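Local coordinates for protein 1,3-alpha-isomaltosidase (PDB 5X3I) that hydrolyses the alpha-1,3-glucosidic linkages of the cyclic tetrasaccharide cyclobis-(1-6)-alpha-nigerosyl inside the cell, yielding isomaltose, at residues E334-E339 with T343-A348; S357-E362 with T403-A408; F364-D369 with E461-D466. The protein carries 1 engineered substitution. All blocks are in the same frame, centred on the assembly; numbering follows the deposited sequence.

How the contacts relate
All three contacts lie in the TIM-barrel domain, on the same side of the chain's centre, and contacts 1 and 3 are the nearest pair, their centres about 10 Å apart. Contact 1, the most extensive, and the small contact 2 are buried; contact 3 is partly buried. Contact 1 joins two parts of one loop by backbone bonds and crossed indoles. Contacts 2 and 3 each rest on a single side-chain pair: a histidine-to-glutamine hydrogen bond in contact 2, a tyrosine hydroxyl against a phenylalanine in contact 3. Packing connects them. Phe364 lies against both Ile344 and His359, while Trp345 meets Phe463, so the loop of contact 1 shares one aromatic cluster with its neighbours.

Contact 1: residues E334-E339 with T343-A348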
loop_
_atom_site.group_PDB
_atom_site.type_symbol
_atom_site.label_atom_id
_atom_site.label_comp_id
_atom_site.label_asym_id
_atom_site.label_seq_id
_atom_site.Cartn_x
_atom_site.Cartn_y
_atom_site.Cartn_z
ATOM N N GLU A 334 -16.648 -3.031 6.348
ATOM C CA GLU A 334 -15.498 -3.824 6.758
ATOM C C GLU A 334 -15.838 -5.002 7.649
ATOM O O GLU A 334 -15.405 -6.117 7.352
ATOM C CB GLU A 334 -14.448 -2.954 7.456
ATOM C CG GLU A 334 -13.727 -2.010 6.525
ATOM C CD GLU A 334 -12.385 -1.556 7.086
ATOM O OE1 GLU A 334 -11.477 -1.238 6.298
ATOM O OE2 GLU A 334 -12.261 -1.506 8.323
ATOM N N ALA A 335 -16.612 -4.818 8.722
ATOM C CA ALA A 335 -16.929 -6.044 9.416
ATOM C C ALA A 335 -18.336 -6.441 9.063
ATOM O O ALA A 335 -19.292 -6.177 9.805
ATOM C CB ALA A 335 -16.806 -5.835 10.912
ATOM N N TRP A 336 -18.415 -7.225 7.997
ATOM C CA TRP A 336 -19.654 -7.827 7.548
ATOM C C TRP A 336 -19.726 -9.299 7.805
ATOM O O TRP A 336 -20.788 -9.889 7.672
ATOM C CB TRP A 336 -19.823 -7.591 6.054
ATOM C CG TRP A 336 -18.752 -8.259 5.237
ATOM C CD1 TRP A 336 -17.503 -7.772 4.960
ATOM C CD2 TRP A 336 -18.831 -9.533 4.594
ATOM N NE1 TRP A 336 -16.807 -8.663 4.175
ATOM C CE2 TRP A 336 -17.599 -9.750 3.932
ATOM C CE3 TRP A 336 -19.825 -10.509 4.496
ATOM C CZ2 TRP A 336 -17.343 -10.896 3.191
ATOM C CZ3 TRP A 336 -19.565 -11.650 3.756
ATOM C CH2 TRP A 336 -18.338 -11.831 3.116
ATOM N N SER A 337 -18.604 -9.890 8.212
ATOM C CA SER A 337 -18.452 -11.323 8.019
ATOM C C SER A 337 -18.448 -12.081 9.331
ATOM O O SER A 337 -18.488 -11.484 10.391
ATOM C CB SER A 337 -17.159 -11.635 7.243
ATOM O OG SER A 337 -15.997 -11.589 8.067
ATOM N N ASP A 338 -18.352 -13.402 9.232
ATOM C CA ASP A 338 -18.246 -14.274 10.396
ATOM C C ASP A 338 -16.944 -14.068 11.170
ATOM O O ASP A 338 -16.740 -14.678 12.205
ATOM C CB ASP A 338 -18.383 -15.750 9.990
ATOM C CG ASP A 338 -17.332 -16.206 8.966
ATOM O OD1 ASP A 338 -16.300 -15.537 8.769
ATOM O OD2 ASP A 338 -17.555 -17.258 8.352
ATOM N N GLU A 339 -16.047 -13.255 10.627
ATOM C CA GLU A 339 -14.731 -13.039 11.212
ATOM C C GLU A 339 -13.968 -14.351 11.365
ATOM O O GLU A 339 -13.101 -14.470 12.213
ATOM C CB GLU A 339 -14.826 -12.327 12.573
ATOM C CG GLU A 339 -15.441 -10.930 12.531
ATOM C CD GLU A 339 -14.698 -9.977 11.603
ATOM O OE1 GLU A 339 -13.521 -10.234 11.269
ATOM O OE2 GLU A 339 -15.294 -8.959 11.209
ATOM N N THR A 343 -15.694 -14.786 4.262
ATOM C CA THR A 343 -16.365 -14.980 3.013
ATOM C C THR A 343 -17.832 -15.327 3.239
ATOM O O THR A 343 -18.507 -15.700 2.346
ATOM C CB THR A 343 -15.632 -16.005 2.109
ATOM O OG1 THR A 343 -16.164 -15.974 0.799
ATOM C CG2 THR A 343 -15.755 -17.376 2.697
ATOM N N ILE A 344 -18.294 -15.150 4.464
ATOM C CA ILE A 344 -19.683 -15.445 4.842
ATOM C C ILE A 344 -20.262 -14.360 5.769
ATOM O O ILE A 344 -19.574 -13.895 6.664
ATOM C CB ILE A 344 -19.762 -16.831 5.546
ATOM C CG1 ILE A 344 -19.483 -17.959 4.551
ATOM C CG2 ILE A 344 -21.110 -17.043 6.231
ATOM C CD1 ILE A 344 -19.360 -19.320 5.193
ATOM N N TRP A 345 -21.507 -13.939 5.547
ATOM C CA TRP A 345 -22.119 -12.921 6.411
ATOM C C TRP A 345 -22.155 -13.398 7.874
ATOM O O TRP A 345 -22.475 -14.545 8.140
ATOM C CB TRP A 345 -23.544 -12.585 5.954
ATOM C CG TRP A 345 -23.675 -11.853 4.649
ATOM C CD1 TRP A 345 -23.908 -12.397 3.417
ATOM C CD2 TRP A 345 -23.628 -10.438 4.457
ATOM N NE1 TRP A 345 -23.995 -11.403 2.465
ATOM C CE2 TRP A 345 -23.823 -10.192 3.081
ATOM C CE3 TRP A 345 -23.439 -9.352 5.313
ATOM C CZ2 TRP A 345 -23.830 -8.915 2.551
ATOM C CZ3 TRP A 345 -23.445 -8.081 4.777
ATOM C CH2 TRP A 345 -23.636 -7.874 3.411
ATOM N N ARG A 346 -21.819 -12.525 8.811
ATOM C CA ARG A 346 -21.904 -12.887 10.220
ATOM C C ARG A 346 -23.312 -13.366 10.590
ATOM O O ARG A 346 -24.311 -12.799 10.136
ATOM C CB ARG A 346 -21.504 -11.725 11.124
ATOM C CG ARG A 346 -21.528 -12.089 12.605
ATOM C CD ARG A 346 -20.645 -11.161 13.437
ATOM N NE ARG A 346 -21.192 -9.818 13.556
ATOM C CZ ARG A 346 -21.828 -9.361 14.629
ATOM N NH1 ARG A 346 -22.018 -10.142 15.686
ATOM N NH2 ARG A 346 -22.263 -8.114 14.650
ATOM N N ASP A 347 -23.329 -14.417 11.410
ATOM C CA ASP A 347 -24.516 -15.134 11.893
ATOM C C ASP A 347 -25.312 -15.846 10.810
ATOM O O ASP A 347 -26.464 -16.195 11.024
ATOM C CB ASP A 347 -25.456 -14.177 12.634
ATOM C CG ASP A 347 -24.826 -13.590 13.864
ATOM O OD1 ASP A 347 -23.980 -14.271 14.463
ATOM O OD2 ASP A 347 -25.159 -12.445 14.234
ATOM N N ALA A 348 -24.681 -16.130 9.680
ATOM C CA ALA A 348 -25.328 -16.943 8.660
ATOM C C ALA A 348 -25.376 -18.385 9.135
ATOM O O ALA A 348 -24.468 -18.840 9.821
ATOM C CB ALA A 348 -24.601 -16.849 7.338
HETATM O O HOH W 1 -20.789 -8.283 11.133
HETATM O O HOH W 2 -16.250 -17.170 5.907
#
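The carbonyl oxygen of Ile344 is approached by two consecutive residues of 334-339. Asp338 N donates to Ile344 O at 2.9 Å, lying almost in line with the carbonyl bond, and Ser337 CA brings a C-H to the same oxygen. Arg346 N, two residues beyond Ile344, in turn gives a nearly straight bond to Trp336 O, two residues before Asp338 (3.1 Å, 169° at the hydrogen). Together these bonds fasten Ser337 beside Trp345 in a single beta bridge. With CG of Trp336 wedged between its own backbone N and carbonyl carbon (chi1 64°), the indole reaches across the other segment. Its CZ3 lies 3.4 Å from Ile344 C, and its CE3 comes 3.8 Å from Trp345 CD2, over one face of that indole. The two ring systems form a T-shaped pair, planes 75° apart, in which Trp336 supplies the edge; its NE1 is hydrogen-bonded to Trp392 O. Two waters extend the polar grip: one links Ala335 O to Arg346 NE, the other Asp338 OD2 to Thr343 N, while Asp338 OD1 accepts from Gln340 N and Ile342 N. Ser337 OG receives Glu339 N in an ST turn. The whole is a folded loop following barrel strand 330-333, and it sets Trp336 about 10 Å, side chain to side chain, from Ala471, the engineered replacement at the inferred nucleophile position of this family 31 TIM barrel.

Contact 2: residues S357-E362 with T403-A408; sequences SAHRAE and TGQVAA. With SO4 (sulfate ion), chain D.
Gln405 meets His359 here, and the chain leads to it from Thr403, which holds a sulfate ion, probably from the crystallisation liquor. Thr403 N and Thr403 OG1 both bond to O1 of the sulfate at 3.0 Å. Gly404 follows with backbone angles (phi 87°) that would press any CB against the carbonyl oxygen of Thr403. At Gln405 the side chain starts away from its backbone N (chi1 -169°) and bends at chi2, which delivers the amide to the imidazole. His359 NE2 donates to Gln405 OE1 at 2.8 Å; the donor stands well above the carbonyl plane, and amide and ring are almost perpendicular. OE1 also receives Thr353 N, while Gln405 NE2 donates to Asp409 OD1. With His359 ND1 facing the Asp363 carboxylate and NE2 the amide oxygen, both nitrogens meet acceptors, which holds the ring's rotation and would probably favour the charged form. Farther on, Ala408 N bonds back to Gly404 O at 3.1 Å. The pair thus ties the first turn of helix 404-415, which comes after barrel strand 388-393, to the long loop joining the short antiparallel strands 348-349 and 365-366.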
loop_
_atom_site.group_PDB
_atom_site.type_symbol
_atom_site.label_atom_id
_atom_site.label_comp_id
_atom_site.label_asym_id
_atom_site.label_seq_id
_atom_site.Cartn_x
_atom_site.Cartn_y
_atom_site.Cartn_z
ATOM N N SER A 357 -15.181 -27.138 -0.227
ATOM C CA SER A 357 -15.772 -26.582 -1.435
ATOM C C SER A 357 -16.511 -25.290 -1.104
ATOM O O SER A 357 -16.911 -25.075 0.025
ATOM C CB SER A 357 -16.726 -27.582 -2.090
ATOM O OG SER A 357 -17.753 -27.966 -1.198
ATOM N N ALA A 358 -16.688 -24.442 -2.105
ATOM C CA ALA A 358 -17.398 -23.186 -1.949
ATOM C C ALA A 358 -18.909 -23.387 -1.767
ATOM O O ALA A 358 -19.456 -24.388 -2.201
ATOM C CB ALA A 358 -17.131 -22.300 -3.145
ATOM N N HIS A 359 -19.569 -22.414 -1.142
ATOM C CA HIS A 359 -21.028 -22.445 -0.919
ATOM C C HIS A 359 -21.815 -21.751 -2.020
ATOM O O HIS A 359 -21.328 -20.804 -2.626
ATOM C CB HIS A 359 -21.402 -21.789 0.410
ATOM C CG HIS A 359 -21.026 -22.595 1.608
ATOM N ND1 HIS A 359 -21.735 -23.703 2.011
ATOM C CD2 HIS A 359 -20.009 -22.458 2.486
ATOM C CE1 HIS A 359 -21.166 -24.221 3.083
ATOM N NE2 HIS A 359 -20.117 -23.483 3.392
ATOM N N ARG A 360 -23.010 -22.253 -2.316
ATOM C CA ARG A 360 -23.927 -21.466 -3.122
ATOM C C ARG A 360 -24.789 -20.593 -2.204
ATOM O O ARG A 360 -24.814 -20.806 -0.995
ATOM C CB ARG A 360 -24.808 -22.387 -3.975
ATOM C CG ARG A 360 -24.126 -23.695 -4.384
ATOM C CD ARG A 360 -25.095 -24.656 -5.075
ATOM N NE ARG A 360 -25.343 -24.286 -6.464
ATOM C CZ ARG A 360 -26.420 -24.633 -7.158
ATOM N NH1 ARG A 360 -27.380 -25.361 -6.593
ATOM N NH2 ARG A 360 -26.540 -24.243 -8.419
ATOM N N ALA A 361 -25.580 -19.702 -2.788
ATOM C CA ALA A 361 -26.337 -18.726 -2.004
ATOM C C ALA A 361 -27.414 -19.414 -1.169
ATOM O O ALA A 361 -27.667 -19.047 -0.025
ATOM C CB ALA A 361 -26.966 -17.689 -2.906
ATOM N N GLU A 362 -28.015 -20.444 -1.749
ATOM C CA GLU A 362 -29.125 -21.125 -1.109
ATOM C C GLU A 362 -28.679 -21.998 0.074
ATOM O O GLU A 362 -29.520 -22.495 0.806
ATOM C CB GLU A 362 -29.893 -21.959 -2.141
ATOM C CG GLU A 362 -29.062 -23.023 -2.831
ATOM C CD GLU A 362 -28.387 -22.547 -4.115
ATOM O OE1 GLU A 362 -28.214 -21.316 -4.320
ATOM O OE2 GLU A 362 -28.018 -23.428 -4.925
ATOM N N THR A 403 -12.447 -26.214 14.264
ATOM C CA THR A 403 -13.669 -26.665 13.609
ATOM C C THR A 403 -14.303 -25.611 12.714
ATOM O O THR A 403 -13.841 -24.482 12.645
ATOM C CB THR A 403 -14.726 -27.079 14.635
ATOM O OG1 THR A 403 -14.976 -25.978 15.516
ATOM C CG2 THR A 403 -14.248 -28.274 15.444
ATOM N N GLY A 404 -15.396 -25.993 12.065
ATOM C CA GLY A 404 -16.156 -25.089 11.224
ATOM C C GLY A 404 -15.658 -25.026 9.794
ATOM O O GLY A 404 -14.709 -25.710 9.422
ATOM N N GLN A 405 -16.318 -24.204 8.991
ATOM C CA GLN A 405 -15.935 -24.027 7.604
ATOM C C GLN A 405 -14.507 -23.523 7.465
ATOM O O GLN A 405 -13.796 -23.920 6.554
ATOM C CB GLN A 405 -16.873 -23.050 6.905
ATOM C CG GLN A 405 -16.674 -23.056 5.417
ATOM C CD GLN A 405 -17.086 -24.375 4.816
ATOM O OE1 GLN A 405 -18.233 -24.796 4.962
ATOM N NE2 GLN A 405 -16.154 -25.043 4.144
ATOM N N VAL A 406 -14.102 -22.640 8.371
ATOM C CA VAL A 406 -12.785 -22.043 8.291
ATOM C C VAL A 406 -11.691 -23.116 8.412
ATOM O O VAL A 406 -10.687 -23.052 7.709
ATOM C CB VAL A 406 -12.601 -20.937 9.365
ATOM C CG1 VAL A 406 -12.700 -21.507 10.785
ATOM C CG2 VAL A 406 -11.293 -20.193 9.149
ATOM N N ALA A 407 -11.907 -24.111 9.276
ATOM C CA ALA A 407 -10.943 -25.193 9.469
ATOM C C ALA A 407 -10.976 -26.171 8.306
ATOM O O ALA A 407 -9.935 -26.661 7.873
ATOM C CB ALA A 407 -11.212 -25.928 10.777
ATOM N N ALA A 408 -12.174 -26.449 7.803
ATOM C CA ALA A 408 -12.310 -27.316 6.647
ATOM C C ALA A 408 -11.578 -26.724 5.441
ATOM O O ALA A 408 -10.926 -27.444 4.706
ATOM C CB ALA A 408 -13.771 -27.545 6.317
HETATM S S SO4 D . -12.614 -24.076 17.879
HETATM O O1 SO4 D . -12.783 -24.225 16.440
HETATM O O2 SO4 D . -13.126 -25.280 18.524
HETATM O O3 SO4 D . -11.203 -23.893 18.205
HETATM O O4 SO4 D . -13.363 -22.913 18.342
#

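Contact 3: residues F364-D369 with E461-D466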
loop_
_atom_site.group_PDB
_atom_site.type_symbol
_atom_site.label_atom_id
_atom_site.label_comp_id
_atom_site.label_asym_id
_atom_site.label_seq_id
_atom_site.Cartn_x
_atom_site.Cartn_y
_atom_site.Cartn_z
ATOM N N PHE A 364 -27.353 -20.794 2.609
ATOM C CA PHE A 364 -27.380 -19.917 3.773
ATOM C C PHE A 364 -28.796 -19.532 4.215
ATOM O O PHE A 364 -29.649 -19.217 3.394
ATOM C CB PHE A 364 -26.575 -18.643 3.490
ATOM C CG PHE A 364 -25.114 -18.888 3.200
ATOM C CD1 PHE A 364 -24.249 -19.302 4.208
ATOM C CD2 PHE A 364 -24.605 -18.698 1.922
ATOM C CE1 PHE A 364 -22.906 -19.526 3.944
ATOM C CE2 PHE A 364 -23.258 -18.920 1.648
ATOM C CZ PHE A 364 -22.406 -19.334 2.656
ATOM N N SER A 365 -29.025 -19.559 5.519
ATOM C CA SER A 365 -30.201 -18.933 6.108
ATOM C C SER A 365 -29.739 -17.786 6.977
ATOM O O SER A 365 -28.674 -17.856 7.564
ATOM C CB SER A 365 -31.020 -19.920 6.945
ATOM O OG SER A 365 -31.281 -21.100 6.217
ATOM N N TYR A 366 -30.557 -16.748 7.068
ATOM C CA TYR A 366 -30.245 -15.585 7.876
ATOM C C TYR A 366 -31.352 -15.378 8.918
ATOM O O TYR A 366 -32.521 -15.232 8.585
ATOM C CB TYR A 366 -30.055 -14.360 6.969
ATOM C CG TYR A 366 -29.018 -14.622 5.894
ATOM C CD1 TYR A 366 -27.667 -14.401 6.135
ATOM C CD2 TYR A 366 -29.384 -15.135 4.655
ATOM C CE1 TYR A 366 -26.707 -14.669 5.166
ATOM C CE2 TYR A 366 -28.432 -15.404 3.682
ATOM C CZ TYR A 366 -27.093 -15.170 3.950
ATOM O OH TYR A 366 -26.152 -15.441 2.997
ATOM N N ARG A 367 -30.970 -15.394 10.183
ATOM C CA ARG A 367 -31.933 -15.362 11.273
ATOM C C ARG A 367 -32.368 -13.949 11.619
ATOM O O ARG A 367 -31.551 -13.027 11.607
ATOM C CB ARG A 367 -31.343 -16.049 12.502
ATOM C CG ARG A 367 -31.227 -17.551 12.326
ATOM C CD ARG A 367 -32.593 -18.128 11.977
ATOM N NE ARG A 367 -32.555 -19.064 10.856
ATOM C CZ ARG A 367 -32.409 -20.376 10.999
ATOM N NH1 ARG A 367 -32.279 -20.892 12.213
ATOM N NH2 ARG A 367 -32.396 -21.169 9.935
ATOM N N PRO A 368 -33.663 -13.781 11.944
ATOM C CA PRO A 368 -34.255 -12.472 12.225
ATOM C C PRO A 368 -33.509 -11.721 13.308
ATOM O O PRO A 368 -33.479 -10.508 13.288
ATOM C CB PRO A 368 -35.676 -12.819 12.688
ATOM C CG PRO A 368 -35.954 -14.117 12.077
ATOM C CD PRO A 368 -34.652 -14.859 12.092
ATOM N N ASP A 369 -32.919 -12.449 14.243
ATOM C CA ASP A 369 -32.209 -11.841 15.360
ATOM C C ASP A 369 -30.697 -11.734 15.124
ATOM O O ASP A 369 -29.958 -11.302 16.003
ATOM C CB ASP A 369 -32.496 -12.631 16.636
ATOM C CG ASP A 369 -33.994 -12.804 16.889
ATOM O OD1 ASP A 369 -34.792 -11.969 16.409
ATOM O OD2 ASP A 369 -34.388 -13.781 17.565
ATOM N N GLU A 461 -22.787 -12.619 -7.433
ATOM C CA GLU A 461 -23.830 -13.107 -8.335
ATOM C C GLU A 461 -25.241 -13.093 -7.710
ATOM O O GLU A 461 -26.195 -12.706 -8.364
ATOM C CB GLU A 461 -23.468 -14.502 -8.853
ATOM C CG GLU A 461 -22.240 -14.453 -9.751
ATOM C CD GLU A 461 -21.959 -15.743 -10.495
ATOM O OE1 GLU A 461 -22.667 -16.745 -10.288
ATOM O OE2 GLU A 461 -20.990 -15.752 -11.281
ATOM N N HIS A 462 -25.365 -13.499 -6.454
ATOM C CA HIS A 462 -26.648 -13.439 -5.762
ATOM C C HIS A 462 -26.852 -12.073 -5.114
ATOM O O HIS A 462 -27.833 -11.402 -5.400
ATOM C CB HIS A 462 -26.788 -14.547 -4.721
ATOM C CG HIS A 462 -28.036 -14.436 -3.896
ATOM N ND1 HIS A 462 -29.294 -14.688 -4.405
ATOM C CD2 HIS A 462 -28.218 -14.079 -2.603
ATOM C CE1 HIS A 462 -30.194 -14.494 -3.458
ATOM N NE2 HIS A 462 -29.567 -14.131 -2.354
ATOM N N PHE A 463 -25.969 -11.686 -4.194
ATOM C CA PHE A 463 -26.158 -10.428 -3.477
ATOM C C PHE A 463 -25.834 -9.167 -4.291
ATOM O O PHE A 463 -26.128 -8.074 -3.843
ATOM C CB PHE A 463 -25.349 -10.437 -2.171
ATOM C CG PHE A 463 -25.889 -11.381 -1.147
ATOM C CD1 PHE A 463 -27.066 -11.088 -0.474
ATOM C CD2 PHE A 463 -25.244 -12.575 -0.873
ATOM C CE1 PHE A 463 -27.588 -11.968 0.461
ATOM C CE2 PHE A 463 -25.750 -13.454 0.056
ATOM C CZ PHE A 463 -26.928 -13.153 0.731
ATOM N N ASP A 464 -25.248 -9.322 -5.474
ATOM C CA ASP A 464 -24.970 -8.195 -6.380
ATOM C C ASP A 464 -24.021 -7.127 -5.776
ATOM O O ASP A 464 -24.141 -5.937 -6.058
ATOM C CB ASP A 464 -26.285 -7.543 -6.818
ATOM C CG ASP A 464 -26.127 -6.674 -8.064
ATOM O OD1 ASP A 464 -25.279 -6.971 -8.930
ATOM O OD2 ASP A 464 -26.846 -5.674 -8.152
ATOM N N VAL A 465 -23.089 -7.575 -4.938
ATOM C CA VAL A 465 -22.044 -6.706 -4.392
ATOM C C VAL A 465 -21.237 -6.053 -5.533
ATOM O O VAL A 465 -20.977 -6.672 -6.554
ATOM C CB VAL A 465 -21.142 -7.513 -3.427
ATOM C CG1 VAL A 465 -19.819 -6.804 -3.138
ATOM C CG2 VAL A 465 -21.917 -7.787 -2.139
ATOM N N ASP A 466 -20.913 -4.778 -5.377
ATOM C CA ASP A 466 -20.277 -4.021 -6.443
ATOM C C ASP A 466 -18.748 -3.953 -6.436
ATOM O O ASP A 466 -18.151 -3.446 -7.373
ATOM C CB ASP A 466 -20.837 -2.620 -6.424
ATOM C CG ASP A 466 -22.346 -2.626 -6.441
ATOM O OD1 ASP A 466 -22.938 -2.365 -5.401
ATOM O OD2 ASP A 466 -22.914 -2.967 -7.480
#
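The small antiparallel pair of strands 348-349 and 365-366, an addition to the TIM barrel, is met here by the loop that runs from helix 457-461 into barrel strand 467-470. Tyr366 on the strand and Phe463 on the loop reach for each other from opposite directions. The leading atom is the tyrosine hydroxyl: Tyr366 OH lies 3.3 Å from Phe463 CZ and 3.6 Å from Phe463 CE2, close to the plane of the phenylalanine ring and therefore at its edge. Behind the oxygen, Tyr366 CZ is 3.8 Å from Phe463 CZ. The two rings are nearly perpendicular (83°) with centroids 6.0 Å apart, so that they meet obliquely. In both residues CG is turned away from its own carbonyl carbon (chi1 -54° in Tyr366, -70° in Phe463), and each ring is thereby sent out toward the other segment.

Phe463 is enclosed from further sides. His462 CD2 sits 3.5 Å above the centre of one ring face, Trp345 meets the ring edge to face, and Pro375 and Ile379 of helix 375-384 touch it. Tyr366 packs on Ala348 of the partner strand, to which the backbone bonding of Ser365 with Val349 holds its own strand. Replacing Tyr366 by alanine would remove the ring and hydroxyl, which is likely to open a gap between strand 365-366 and Phe463 and leave Ala348 without its aromatic neighbour.

No hydrogen bond crosses between the segments. Aromatic ring hydrogens carry a slight positive charge, so the hydroxyl oxygen at the ring edge is probably a mildly favourable neighbour, and van der Waals packing is likely to supply most of the attachment.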